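Local structure of protein arginine N-methyltransferase SFM1 (Saccharomyces cerevisiae, 5C74) at residues 20-25 / 139-144; 2-7 / 101-106; 28-33 / 54-59. The protein transfers a methyl group from S-adenosyl-L-methionine to an arginine of ribosomal protein S3, leaving it monomethylated. All coordinates share one frame; numbering follows the deposited sequence.

Contact 1 of 3, residues 20-25 / 139-144; sequences YSQILR and TTDTAI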
loop_
_atom_site.group_PDB
_atom_site.type_symbol
_atom_site.label_atom_id
_atom_site.label_comp_id
_atom_site.label_asym_id
_atom_site.label_seq_id
_atom_site.Cartn_x
_atom_site.Cartn_y
_atom_site.Cartn_z
ATOM N N TYR A 20 -5.192 -8.615 4.693
ATOM C CA TYR A 20 -5.446 -9.698 3.730
ATOM C C TYR A 20 -4.912 -11.040 4.230
ATOM O O TYR A 20 -5.549 -12.076 4.025
ATOM C CB TYR A 20 -4.826 -9.379 2.364
ATOM C CG TYR A 20 -5.531 -8.281 1.593
ATOM C CD1 TYR A 20 -6.730 -7.719 2.042
ATOM C CD2 TYR A 20 -5.006 -7.817 0.392
ATOM C CE1 TYR A 20 -7.356 -6.714 1.315
ATOM C CE2 TYR A 20 -5.620 -6.822 -0.325
ATOM C CZ TYR A 20 -6.791 -6.281 0.122
ATOM O OH TYR A 20 -7.367 -5.293 -0.637
ATOM N N SER A 21 -3.738 -11.029 4.869
ATOM C CA SER A 21 -3.164 -12.255 5.404
ATOM C C SER A 21 -4.088 -12.856 6.448
ATOM O O SER A 21 -4.276 -14.069 6.482
ATOM C CB SER A 21 -1.788 -12.005 6.031
ATOM O OG SER A 21 -0.874 -11.550 5.051
ATOM N N GLN A 22 -4.646 -12.005 7.310
ATOM C CA GLN A 22 -5.547 -12.478 8.357
ATOM C C GLN A 22 -6.806 -13.080 7.737
ATOM O O GLN A 22 -7.290 -14.135 8.169
ATOM C CB GLN A 22 -5.912 -11.336 9.312
ATOM C CG GLN A 22 -6.821 -11.758 10.465
ATOM C CD GLN A 22 -6.061 -12.300 11.647
ATOM O OE1 GLN A 22 -4.893 -12.702 11.536
ATOM N NE2 GLN A 22 -6.714 -12.298 12.810
ATOM N N ILE A 23 -7.328 -12.420 6.709
ATOM C CA ILE A 23 -8.514 -12.942 6.000
ATOM C C ILE A 23 -8.245 -14.324 5.396
ATOM O O ILE A 23 -9.041 -15.259 5.571
ATOM C CB ILE A 23 -8.973 -11.947 4.906
ATOM C CG1 ILE A 23 -9.523 -10.677 5.585
ATOM C CG2 ILE A 23 -10.013 -12.572 3.984
ATOM C CD1 ILE A 23 -9.638 -9.439 4.666
ATOM N N LEU A 24 -7.111 -14.463 4.717
ATOM C CA LEU A 24 -6.731 -15.741 4.124
ATOM C C LEU A 24 -6.589 -16.836 5.172
ATOM O O LEU A 24 -6.997 -17.972 4.943
ATOM C CB LEU A 24 -5.426 -15.594 3.325
ATOM C CG LEU A 24 -5.547 -14.781 2.034
ATOM C CD1 LEU A 24 -4.169 -14.290 1.548
ATOM C CD2 LEU A 24 -6.216 -15.624 0.944
ATOM N N ARG A 25 -6.017 -16.507 6.325
ATOM C CA ARG A 25 -5.857 -17.506 7.372
ATOM C C ARG A 25 -7.225 -17.905 7.919
ATOM O O ARG A 25 -7.429 -19.058 8.301
ATOM C CB ARG A 25 -4.954 -16.990 8.505
ATOM C CG ARG A 25 -3.453 -17.057 8.152
ATOM C CD ARG A 25 -2.557 -16.673 9.324
ATOM N NE ARG A 25 -2.811 -15.308 9.753
ATOM C CZ ARG A 25 -2.038 -14.265 9.462
ATOM N NH1 ARG A 25 -0.928 -14.421 8.756
ATOM N NH2 ARG A 25 -2.378 -13.064 9.896
ATOM N N THR A 139 -12.899 -2.484 9.690
ATOM C CA THR A 139 -11.831 -2.913 8.799
ATOM C C THR A 139 -12.334 -4.095 7.978
ATOM O O THR A 139 -13.293 -4.790 8.347
ATOM C CB THR A 139 -10.532 -3.323 9.547
ATOM O OG1 THR A 139 -10.777 -4.490 10.352
ATOM C CG2 THR A 139 -10.017 -2.167 10.448
ATOM N N THR A 140 -11.685 -4.330 6.849
ATOM C CA THR A 140 -12.156 -5.385 5.976
ATOM C C THR A 140 -12.092 -6.756 6.648
ATOM O O THR A 140 -13.023 -7.558 6.522
ATOM C CB THR A 140 -11.360 -5.404 4.689
ATOM O OG1 THR A 140 -11.398 -4.093 4.128
ATOM C CG2 THR A 140 -11.992 -6.393 3.711
ATOM N N ASP A 141 -11.013 -7.035 7.370
ATOM C CA ASP A 141 -10.918 -8.335 8.042
ATOM C C ASP A 141 -11.979 -8.492 9.132
ATOM O O ASP A 141 -12.488 -9.593 9.347
ATOM C CB ASP A 141 -9.533 -8.548 8.633
ATOM C CG ASP A 141 -9.199 -7.539 9.692
ATOM O OD1 ASP A 141 -9.097 -6.345 9.342
ATOM O OD2 ASP A 141 -9.029 -7.941 10.863
ATOM N N THR A 142 -12.324 -7.399 9.805
ATOM C CA THR A 142 -13.394 -7.437 10.813
ATOM C C THR A 142 -14.759 -7.694 10.145
ATOM O O THR A 142 -15.584 -8.478 10.653
ATOM C CB THR A 142 -13.471 -6.127 11.620
ATOM O OG1 THR A 142 -12.288 -5.981 12.416
ATOM C CG2 THR A 142 -14.682 -6.170 12.550
ATOM N N ALA A 143 -14.986 -7.041 9.006
ATOM C CA ALA A 143 -16.243 -7.193 8.277
ATOM C C ALA A 143 -16.414 -8.640 7.836
ATOM O O ALA A 143 -17.516 -9.190 7.904
ATOM C CB ALA A 143 -16.302 -6.264 7.069
ATOM N N ILE A 144 -15.322 -9.244 7.381
ATOM C CA ILE A 144 -15.362 -10.632 6.955
ATOM C C ILE A 144 -15.574 -11.544 8.159
ATOM O O ILE A 144 -16.371 -12.475 8.085
ATOM C CB ILE A 144 -14.093 -11.011 6.171
ATOM C CG1 ILE A 144 -14.138 -10.278 4.822
ATOM C CG2 ILE A 144 -14.003 -12.551 5.981
ATOM C CD1 ILE A 144 -12.991 -10.570 3.891
#
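I23 meets I144, D141 and T140 across two helices that run side by side in nearly the same direction, with segment axes 20° apart and 9.2 Å apart at their closest. The apolar packing is carried by I23. Its CG2 reaches CD1 of I144 at 3.6 Å, and its own CD1 comes equally near that methyl, so two branches of one isoleucine hold the end of the other while the two side chains cross at about a right angle. CG1 of I23, set opposite the carbonyl carbon by chi1 of -68°, lies against the backbone of D141, 3.7 Å from its CA. The T140 methyl CG2 adds a looser touch on CD1 of I23 at 4.0 Å. F104 of strand 101-104 packs against T140 and I144.

The side-chain hydrogen bonds of Q22, R25, T139 and D141 do not bridge the two segments. T139, at the N-cap position of helix 140-151, gives its OG1 hydrogen to OD1 of D141 at 2.7 Å, coming from above the carboxylate, 50° out of its plane. On the other helix NH2 of R25 donates to OE1 of Q22 at 3.0 Å in a straight line, in the planes of both the amide and the guanidinium; that OE1 also takes a weak bond from E194 N. Between the two polar sets, CG of Q22 approaches OD2 of D141 only to 4.4 Å. The carboxylate of E19 lies close to that of D141, which would probably raise the affinity of one of them for a proton.

Cohesion between the segments therefore rests on methyl and methylene packing, while the hydrogen bonds tie neighbours within one segment, R25 to Q22 and T139 to D141, and probably steady them.

Contact 2 of 3, residues 2-7 / 101-106; sequences KYIIEH and YFVFGG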
loop_
_atom_site.group_PDB
_atom_site.type_symbol
_atom_site.label_atom_id
_atom_site.label_comp_id
_atom_site.label_asym_id
_atom_site.label_seq_id
_atom_site.Cartn_x
_atom_site.Cartn_y
_atom_site.Cartn_z
ATOM N N LYS A 2 -18.219 -16.862 0.058
ATOM C CA LYS A 2 -16.935 -16.472 -0.492
ATOM C C LYS A 2 -16.895 -14.960 -0.585
ATOM O O LYS A 2 -17.938 -14.319 -0.639
ATOM C CB LYS A 2 -16.715 -17.118 -1.844
ATOM C CG LYS A 2 -16.541 -18.634 -1.717
ATOM C CD LYS A 2 -16.637 -19.326 -3.050
ATOM C CE LYS A 2 -17.736 -20.366 -3.005
ATOM N NZ LYS A 2 -19.088 -19.757 -2.939
ATOM N N TYR A 3 -15.689 -14.399 -0.591
ATOM C CA TYR A 3 -15.514 -12.963 -0.434
ATOM C C TYR A 3 -14.761 -12.381 -1.612
ATOM O O TYR A 3 -13.752 -12.932 -2.034
ATOM C CB TYR A 3 -14.777 -12.674 0.861
ATOM C CG TYR A 3 -15.589 -13.160 2.029
ATOM C CD1 TYR A 3 -16.594 -12.368 2.567
ATOM C CD2 TYR A 3 -15.406 -14.442 2.539
ATOM C CE1 TYR A 3 -17.378 -12.827 3.618
ATOM C CE2 TYR A 3 -16.188 -14.911 3.589
ATOM C CZ TYR A 3 -17.167 -14.089 4.120
ATOM O OH TYR A 3 -17.953 -14.546 5.149
ATOM N N ILE A 4 -15.262 -11.273 -2.139
ATOM C CA ILE A 4 -14.592 -10.600 -3.245
ATOM C C ILE A 4 -14.235 -9.190 -2.793
ATOM O O ILE A 4 -15.087 -8.455 -2.316
ATOM C CB ILE A 4 -15.486 -10.546 -4.512
ATOM C CG1 ILE A 4 -15.867 -11.966 -4.961
ATOM C CG2 ILE A 4 -14.793 -9.780 -5.661
ATOM C CD1 ILE A 4 -16.994 -12.002 -5.998
ATOM N N ILE A 5 -12.970 -8.812 -2.927
ATOM C CA ILE A 5 -12.563 -7.459 -2.556
ATOM C C ILE A 5 -12.037 -6.759 -3.784
ATOM O O ILE A 5 -11.093 -7.234 -4.404
ATOM C CB ILE A 5 -11.460 -7.455 -1.463
ATOM C CG1 ILE A 5 -11.957 -8.128 -0.181
ATOM C CG2 ILE A 5 -11.007 -6.025 -1.173
ATOM C CD1 ILE A 5 -10.871 -8.324 0.847
ATOM N N GLU A 6 -12.639 -5.643 -4.154
ATOM C CA GLU A 6 -12.104 -4.880 -5.269
ATOM C C GLU A 6 -10.872 -4.139 -4.769
ATOM O O GLU A 6 -10.961 -3.338 -3.841
ATOM C CB GLU A 6 -13.134 -3.892 -5.814
ATOM C CG GLU A 6 -14.394 -4.545 -6.383
ATOM C CD GLU A 6 -15.189 -3.586 -7.250
ATOM O OE1 GLU A 6 -15.438 -2.443 -6.793
ATOM O OE2 GLU A 6 -15.533 -3.968 -8.397
ATOM N N HIS A 7 -9.726 -4.395 -5.384
ATOM C CA HIS A 7 -8.491 -3.759 -4.951
ATOM C C HIS A 7 -8.081 -2.840 -6.075
ATOM O O HIS A 7 -7.257 -3.205 -6.889
ATOM C CB HIS A 7 -7.401 -4.797 -4.643
ATOM C CG HIS A 7 -6.148 -4.206 -4.060
ATOM N ND1 HIS A 7 -5.897 -4.180 -2.704
ATOM C CD2 HIS A 7 -5.079 -3.609 -4.652
ATOM C CE1 HIS A 7 -4.729 -3.594 -2.483
ATOM N NE2 HIS A 7 -4.212 -3.241 -3.649
ATOM N N TYR A 101 -21.699 -15.094 -2.583
ATOM C CA TYR A 101 -20.563 -14.167 -2.569
ATOM C C TYR A 101 -20.914 -12.892 -1.833
ATOM O O TYR A 101 -22.060 -12.455 -1.860
ATOM C CB TYR A 101 -20.129 -13.807 -3.993
ATOM C CG TYR A 101 -19.499 -14.972 -4.716
ATOM C CD1 TYR A 101 -18.137 -15.214 -4.609
ATOM C CD2 TYR A 101 -20.265 -15.825 -5.502
ATOM C CE1 TYR A 101 -17.538 -16.283 -5.284
ATOM C CE2 TYR A 101 -19.682 -16.905 -6.174
ATOM C CZ TYR A 101 -18.319 -17.121 -6.054
ATOM O OH TYR A 101 -17.739 -18.175 -6.710
ATOM N N PHE A 102 -19.905 -12.293 -1.205
ATOM C CA PHE A 102 -20.047 -11.036 -0.478
ATOM C C PHE A 102 -18.964 -10.119 -1.020
ATOM O O PHE A 102 -17.791 -10.485 -1.023
ATOM C CB PHE A 102 -19.875 -11.252 1.028
ATOM C CG PHE A 102 -20.215 -10.043 1.856
ATOM C CD1 PHE A 102 -19.253 -9.082 2.137
ATOM C CD2 PHE A 102 -21.492 -9.873 2.363
ATOM C CE1 PHE A 102 -19.562 -7.974 2.911
ATOM C CE2 PHE A 102 -21.802 -8.757 3.144
ATOM C CZ PHE A 102 -20.837 -7.815 3.409
ATOM N N VAL A 103 -19.363 -8.947 -1.498
ATOM C CA VAL A 103 -18.458 -8.071 -2.247
ATOM C C VAL A 103 -18.134 -6.779 -1.494
ATOM O O VAL A 103 -19.025 -6.117 -0.984
ATOM C CB VAL A 103 -19.070 -7.706 -3.602
ATOM C CG1 VAL A 103 -18.177 -6.732 -4.353
ATOM C CG2 VAL A 103 -19.321 -8.977 -4.429
ATOM N N PHE A 104 -16.850 -6.445 -1.417
ATOM C CA PHE A 104 -16.404 -5.152 -0.908
ATOM C C PHE A 104 -16.081 -4.296 -2.102
ATOM O O PHE A 104 -15.117 -4.576 -2.826
ATOM C CB PHE A 104 -15.178 -5.287 -0.008
ATOM C CG PHE A 104 -15.456 -6.000 1.274
ATOM C CD1 PHE A 104 -15.510 -7.389 1.308
ATOM C CD2 PHE A 104 -15.680 -5.286 2.440
ATOM C CE1 PHE A 104 -15.777 -8.054 2.488
ATOM C CE2 PHE A 104 -15.942 -5.941 3.625
ATOM C CZ PHE A 104 -15.991 -7.323 3.651
ATOM N N GLY A 105 -16.904 -3.280 -2.327
ATOM C CA GLY A 105 -16.721 -2.373 -3.444
ATOM C C GLY A 105 -15.432 -1.591 -3.288
ATOM O O GLY A 105 -14.956 -1.363 -2.175
ATOM N N GLY A 106 -14.856 -1.173 -4.406
ATOM C CA GLY A 106 -13.593 -0.464 -4.361
ATOM C C GLY A 106 -13.791 0.888 -3.698
ATOM O O GLY A 106 -14.855 1.482 -3.822
HETATM O O HOH W 1 -12.437 -2.645 -1.591
#
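Chi1 of -68° in K2 and -69° in Y101 sets each CG opposite its own carbonyl carbon. Bends at chi3 and chi4 of K2 then carry NZ over one face of the Y101 ring, 4.4 Å from its centroid and nearer the rim than the middle: a cation-pi contact. E73 fixes both ends, with a salt bridge to NZ of K2 and a backbone carbonyl bonded to OH of Y101. On the same side of the sheet CD1 of I4 meets CD1 of Y101 at 3.7 Å. The other side bears Y3, whose CD1 lies 3.8 Å from CB of F102, and I5, whose CG1 runs alongside F104. Four backbone bonds alternate across the strands, among them I4 N to F102 O at 2.9 Å and F104 N to I4 O at 2.8 Å.

Beyond the last pair, OE1 of E6 takes the N-H of G106 at 2.8 Å on its anti lone pair and also binds R116. With an alanine here, the G106 N-H and the R116 guanidinium are likely to lose this shared acceptor, and the turn after F104 may be freer to shift. A water bonded to E6 O and G105 O bridges the same ends.

Register pairs K2-Y101 through I5-F104 and a 20° angle between strand directions define neighbouring parallel strands in the middle of a six-stranded sheet, consistent with the parallel alpha/beta core of SPOUT methyltransferases.

Contact 3 of 3, residues 28-33 / 54-59; sequences GAENLI and GLRWTT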
loop_
_atom_site.group_PDB
_atom_site.type_symbol
_atom_site.label_atom_id
_atom_site.label_comp_id
_atom_site.label_asym_id
_atom_site.label_seq_id
_atom_site.Cartn_x
_atom_site.Cartn_y
_atom_site.Cartn_z
ATOM N N GLY A 28 -9.622 -18.950 4.144
ATOM C CA GLY A 28 -8.944 -19.819 3.193
ATOM C C GLY A 28 -8.755 -19.192 1.821
ATOM O O GLY A 28 -9.568 -18.382 1.374
ATOM N N ALA A 29 -7.688 -19.595 1.137
ATOM C CA ALA A 29 -7.314 -18.983 -0.139
ATOM C C ALA A 29 -8.316 -19.261 -1.250
ATOM O O ALA A 29 -8.344 -18.541 -2.245
ATOM C CB ALA A 29 -5.939 -19.455 -0.570
ATOM N N GLU A 30 -9.116 -20.316 -1.109
ATOM C CA GLU A 30 -10.125 -20.589 -2.121
ATOM C C GLU A 30 -11.349 -19.697 -1.986
ATOM O O GLU A 30 -12.187 -19.652 -2.894
ATOM C CB GLU A 30 -10.563 -22.053 -2.066
ATOM C CG GLU A 30 -9.555 -23.006 -2.661
ATOM C CD GLU A 30 -10.129 -24.408 -2.811
ATOM O OE1 GLU A 30 -9.473 -25.371 -2.367
ATOM O OE2 GLU A 30 -11.240 -24.542 -3.372
ATOM N N ASN A 31 -11.452 -18.984 -0.866
ATOM C CA ASN A 31 -12.677 -18.265 -0.543
ATOM C C ASN A 31 -12.540 -16.755 -0.506
ATOM O O ASN A 31 -13.457 -16.055 -0.062
ATOM C CB ASN A 31 -13.220 -18.770 0.794
ATOM C CG ASN A 31 -13.560 -20.245 0.731
ATOM O OD1 ASN A 31 -14.236 -20.687 -0.196
ATOM N ND2 ASN A 31 -13.047 -21.019 1.674
ATOM N N LEU A 32 -11.400 -16.257 -0.985
ATOM C CA LEU A 32 -11.173 -14.819 -1.144
ATOM C C LEU A 32 -10.664 -14.559 -2.562
ATOM O O LEU A 32 -9.743 -15.232 -3.030
ATOM C CB LEU A 32 -10.151 -14.290 -0.131
ATOM C CG LEU A 32 -9.690 -12.836 -0.350
ATOM C CD1 LEU A 32 -10.840 -11.826 -0.104
ATOM C CD2 LEU A 32 -8.486 -12.497 0.519
ATOM N N ILE A 33 -11.247 -13.581 -3.244
ATOM C CA ILE A 33 -10.702 -13.152 -4.537
ATOM C C ILE A 33 -10.553 -11.636 -4.568
ATOM O O ILE A 33 -11.487 -10.911 -4.211
ATOM C CB ILE A 33 -11.596 -13.581 -5.728
ATOM C CG1 ILE A 33 -11.950 -15.069 -5.649
ATOM C CG2 ILE A 33 -10.894 -13.259 -7.065
ATOM C CD1 ILE A 33 -13.273 -15.354 -4.936
ATOM N N GLY A 54 -1.444 -18.142 -0.954
ATOM C CA GLY A 54 -2.326 -18.609 -2.014
ATOM C C GLY A 54 -3.315 -17.592 -2.557
ATOM O O GLY A 54 -4.349 -17.963 -3.122
ATOM N N LEU A 55 -2.996 -16.308 -2.412
ATOM C CA LEU A 55 -3.915 -15.239 -2.803
ATOM C C LEU A 55 -4.360 -15.338 -4.262
ATOM O O LEU A 55 -3.533 -15.379 -5.166
ATOM C CB LEU A 55 -3.263 -13.870 -2.577
ATOM C CG LEU A 55 -4.166 -12.698 -2.976
ATOM C CD1 LEU A 55 -5.328 -12.544 -1.985
ATOM C CD2 LEU A 55 -3.359 -11.413 -3.102
ATOM N N ARG A 56 -5.668 -15.358 -4.480
ATOM C CA ARG A 56 -6.236 -15.253 -5.827
ATOM C C ARG A 56 -6.578 -13.818 -6.179
ATOM O O ARG A 56 -7.270 -13.131 -5.423
ATOM C CB ARG A 56 -7.504 -16.106 -5.940
ATOM C CG ARG A 56 -7.258 -17.566 -5.694
ATOM C CD ARG A 56 -8.564 -18.346 -5.663
ATOM N NE ARG A 56 -8.296 -19.775 -5.770
ATOM C CZ ARG A 56 -9.210 -20.695 -6.065
ATOM N NH1 ARG A 56 -10.466 -20.340 -6.277
ATOM N NH2 ARG A 56 -8.864 -21.974 -6.147
ATOM N N TRP A 57 -6.123 -13.373 -7.350
ATOM C CA TRP A 57 -6.363 -12.001 -7.771
ATOM C C TRP A 57 -6.586 -11.941 -9.271
ATOM O O TRP A 57 -6.114 -12.804 -10.012
ATOM C CB TRP A 57 -5.177 -11.112 -7.388
ATOM C CG TRP A 57 -3.913 -11.600 -7.994
ATOM C CD1 TRP A 57 -3.101 -12.587 -7.521
ATOM C CD2 TRP A 57 -3.327 -11.150 -9.221
ATOM N NE1 TRP A 57 -2.042 -12.782 -8.376
ATOM C CE2 TRP A 57 -2.154 -11.907 -9.425
ATOM C CE3 TRP A 57 -3.684 -10.185 -10.167
ATOM C CZ2 TRP A 57 -1.322 -11.716 -10.530
ATOM C CZ3 TRP A 57 -2.851 -10.004 -11.278
ATOM C CH2 TRP A 57 -1.690 -10.767 -11.443
ATOM N N THR A 58 -7.275 -10.904 -9.730
ATOM C CA THR A 58 -7.418 -10.698 -11.168
ATOM C C THR A 58 -7.590 -9.224 -11.472
ATOM O O THR A 58 -8.060 -8.460 -10.622
ATOM C CB THR A 58 -8.606 -11.491 -11.733
ATOM O OG1 THR A 58 -8.753 -11.204 -13.124
ATOM C CG2 THR A 58 -9.892 -11.119 -11.007
ATOM N N THR A 59 -7.181 -8.811 -12.672
ATOM C CA THR A 59 -7.449 -7.435 -13.090
ATOM C C THR A 59 -8.884 -7.314 -13.606
ATOM O O THR A 59 -9.420 -6.215 -13.723
ATOM C CB THR A 59 -6.487 -6.960 -14.177
ATOM O OG1 THR A 59 -6.651 -7.777 -15.341
ATOM C CG2 THR A 59 -5.041 -7.096 -13.695
HETATM O O HOH W 2 -7.222 -15.994 -2.301
#
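R56 stretches its side chain along the turn at A29 and E30, extended from CG to NE, so that its length and its flat end meet different groups. The aliphatic part passes the A29 carbonyl, with CD 3.4 Å from A29 O. The guanidinium then lies with one face against E30: CA of E30 stands 4.0 Å above the plane, over its centre, and CG of E30 is 3.7 Å from NH2. The two side chains cross obliquely, their carboxylate and guanidinium planes 20° apart, yet OE2 of E30 remains 4.5 Å from NH2 and well out of the guanidinium plane. Their opposite charges may attract, but no N-H is aimed at that oxygen; the salt bridge of R56 is instead to D71.

L32 and L55 also cross obliquely and touch through single methyls, CD2 to CD1, at 4.0 Å. The chi1 of L32, 171° with CG opposite the backbone N, is part of what brings CD2 to L55, and L24 of helix 14-27 packs on both leucines. At the other end, the methyl of A29 faces G54, its CB 3.4 Å from the G54 carbonyl oxygen. G54 ends helix 48-52 in a Schellman motif with positive phi, and a CB there would press on that of A29.

The backbones are joined by a water. It donates to A29 O and to L32 O and accepts from R56 N, the last at 2.8 Å, so three backbone groups share one molecule. Nearby, the CA-H of I33 points at R56 O.

This outer strand 56-57 of the beta-alpha-beta unit is thus joined to segment 28-33 by water, van der Waals packing and perhaps a weak attraction of charges; R56 and T58 also bond through their backbones to L34, the next residue of the neighbouring strand.

Overall arrangement
Contacts 1 and 2 are buried near the middle of the chain, whereas contact 3 lies farther out, partly exposed at an edge strand. Contacts 2 and 3 belong to one parallel sheet: strands 2-6 and 32-35 are neighbours in it, with a probable bond from I33 N to Y3 O at 2.9 Å. Contact 1 packs two helices over that sheet, I144 and A143 resting on F104 while I23 and L24 reach L32; Y20 OH probably bonds to ND1 of H7. The chemistry follows position: methyl packing between helices, regular backbone bonding between central strands, and at the edge a water and an arginine whose guanidinium face lies against E30.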